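Putative decarboxylase involved in desferrioxamine biosynthesis (Erwinia amylovora, PDB 5O5C) probably decarboxylates lysine with the help of pyridoxal 5'-phosphate, a step in making the siderophore desferrioxamine. Local coordinates at residues B[295-300]-B[319-324]. Numbering follows the deposited sequence.
With PLP (pyridoxal-5'-phosphate), chain H.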
# COMPACT_ATOMS: atom_id res chain seq x y z
N MET B 295 -23.32 6.37 6.00
CA MET B 295 -23.23 4.94 6.23
C MET B 295 -22.04 4.36 5.51
O MET B 295 -21.92 4.37 4.27
CB MET B 295 -24.49 4.20 5.82
CG MET B 295 -24.63 2.85 6.50
SD MET B 295 -25.85 1.83 5.67
CE MET B 295 -25.67 0.27 6.51
N HIS B 296 -21.13 3.83 6.31
CA HIS B 296 -20.02 3.11 5.76
C HIS B 296 -20.18 1.63 6.07
O HIS B 296 -20.39 1.23 7.22
CB HIS B 296 -18.73 3.65 6.33
CG HIS B 296 -17.56 2.80 6.00
ND1 HIS B 296 -17.21 2.54 4.70
CD2 HIS B 296 -16.70 2.11 6.78
CE1 HIS B 296 -16.12 1.81 4.70
NE2 HIS B 296 -15.82 1.49 5.94
N VAL B 297 -20.13 0.80 5.04
CA VAL B 297 -20.13 -0.65 5.26
C VAL B 297 -18.71 -1.17 5.20
O VAL B 297 -18.05 -1.03 4.16
CB VAL B 297 -21.07 -1.36 4.28
CG1 VAL B 297 -20.88 -2.86 4.29
CG2 VAL B 297 -22.47 -1.03 4.67
N ASP B 298 -18.20 -1.69 6.31
CA ASP B 298 -16.89 -2.38 6.32
C ASP B 298 -17.11 -3.83 5.95
O ASP B 298 -17.56 -4.62 6.76
CB ASP B 298 -16.17 -2.19 7.64
CG ASP B 298 -14.78 -2.78 7.67
OD1 ASP B 298 -14.37 -3.51 6.75
OD2 ASP B 298 -14.09 -2.55 8.64
N ALA B 299 -16.77 -4.17 4.71
CA ALA B 299 -17.00 -5.51 4.18
C ALA B 299 -15.69 -6.28 3.91
O ALA B 299 -15.61 -7.13 3.03
CB ALA B 299 -17.85 -5.41 2.95
N ALA B 300 -14.66 -5.99 4.67
CA ALA B 300 -13.35 -6.41 4.28
C ALA B 300 -13.32 -7.92 4.17
O ALA B 300 -12.76 -8.50 3.22
CB ALA B 300 -12.31 -5.88 5.27
N GLU B 319 -26.30 -2.28 -0.49
CA GLU B 319 -26.57 -1.40 -1.62
C GLU B 319 -26.99 0.00 -1.20
O GLU B 319 -27.04 0.89 -2.05
CB GLU B 319 -27.61 -1.96 -2.63
CG GLU B 319 -29.06 -1.90 -2.16
CD GLU B 319 -29.34 -2.92 -1.09
OE1 GLU B 319 -28.53 -3.87 -0.91
OE2 GLU B 319 -30.33 -2.79 -0.37
N LYS B 320 -27.32 0.17 0.07
CA LYS B 320 -27.73 1.43 0.63
C LYS B 320 -26.54 2.30 1.15
O LYS B 320 -26.65 3.48 1.28
CB LYS B 320 -28.78 1.19 1.72
CG LYS B 320 -30.05 0.46 1.24
CD LYS B 320 -30.99 0.20 2.44
CE LYS B 320 -32.38 -0.23 2.00
NZ LYS B 320 -33.05 -0.97 3.11
N ALA B 321 -25.38 1.70 1.37
CA ALA B 321 -24.21 2.39 1.94
C ALA B 321 -23.81 3.71 1.23
O ALA B 321 -24.06 3.89 0.07
CB ALA B 321 -23.04 1.42 1.94
N ASP B 322 -23.18 4.63 1.95
CA ASP B 322 -22.52 5.77 1.31
C ASP B 322 -21.12 5.38 0.83
O ASP B 322 -20.70 5.84 -0.28
CB ASP B 322 -22.52 6.97 2.24
CG ASP B 322 -23.90 7.46 2.51
OD1 ASP B 322 -24.49 7.92 1.54
OD2 ASP B 322 -24.41 7.30 3.64
N SER B 323 -20.44 4.54 1.64
CA SER B 323 -19.19 3.83 1.23
C SER B 323 -19.08 2.38 1.64
O SER B 323 -19.78 1.93 2.54
CB SER B 323 -17.95 4.49 1.81
OG SER B 323 -18.09 4.69 3.21
N VAL B 324 -18.16 1.67 0.98
CA VAL B 324 -17.95 0.25 1.19
C VAL B 324 -16.46 -0.06 1.07
O VAL B 324 -15.79 0.37 0.08
CB VAL B 324 -18.71 -0.68 0.20
CG1 VAL B 324 -18.56 -2.14 0.61
CG2 VAL B 324 -20.17 -0.37 0.08
N1 PLP H . -12.00 -4.35 8.34
C2 PLP H . -12.28 -5.62 8.70
C2A PLP H . -13.70 -6.06 8.91
C3 PLP H . -11.17 -6.57 8.85
O3 PLP H . -11.39 -7.88 9.21
C4 PLP H . -9.81 -6.03 8.59
C4A PLP H . -8.61 -6.87 8.78
C5 PLP H . -9.64 -4.63 8.21
C6 PLP H . -10.78 -3.84 8.13
C5A PLP H . -8.26 -4.08 7.96
O4P PLP H . -7.87 -4.69 6.72
P PLP H . -6.40 -4.66 6.04
O1P PLP H . -5.59 -5.59 6.88
O2P PLP H . -6.63 -5.26 4.67
O3P PLP H . -5.86 -3.28 6.01
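Strands 294-299 and 323-327, neighbours in the mixed sheet of this fold-type I PLP enzyme, run parallel, with His296 opposite Ser323 and Val297 opposite Val324; Ser323 N gives to Met295 O, and Val297 N to Ser323 O at 2.8 Å. Just before strand 323-327, Asp322 N also gives to Met295 O, so two consecutive amides grip one carbonyl. The Asp322 carboxylate folds back beside its own backbone N (chi1 -65°), and OD2 takes Met295 N at 2.8 Å through its anti lone pair, in a nearly straight bond (176°). On one face of the sheet Ser323 OG is hydrogen-bonded to His296 ND1 at 2.8 Å, at the edge of the ring and near its plane; the hydroxyl also bonds Trp294 NE1. Val297 and Val324 lie on the other face; Val297 CG2 packs on the Ala321 methyl (3.7 Å between CG2 and CB), and Ala299 CB touches Val324 CG1. Farther along strand 294-299, Asp298 OD2 lies 2.8 Å from PLP N1 and OD1 accepts from Ala300 N in an Asx turn; just beyond the strand, Ala300 CB packs against the pyridine ring. Asn174 links His296 and Asp298, its OD1 hydrogen-bonded to His296 NE2 and its ND2 to Asp298 OD2. The hydrogen-bonded chain Ser323–His296–Asn174–Asp298 probably helps to orient the aspartate from the second shell; its carboxylate beside N1 would favour a protonated pyridine, as in other enzymes of this fold.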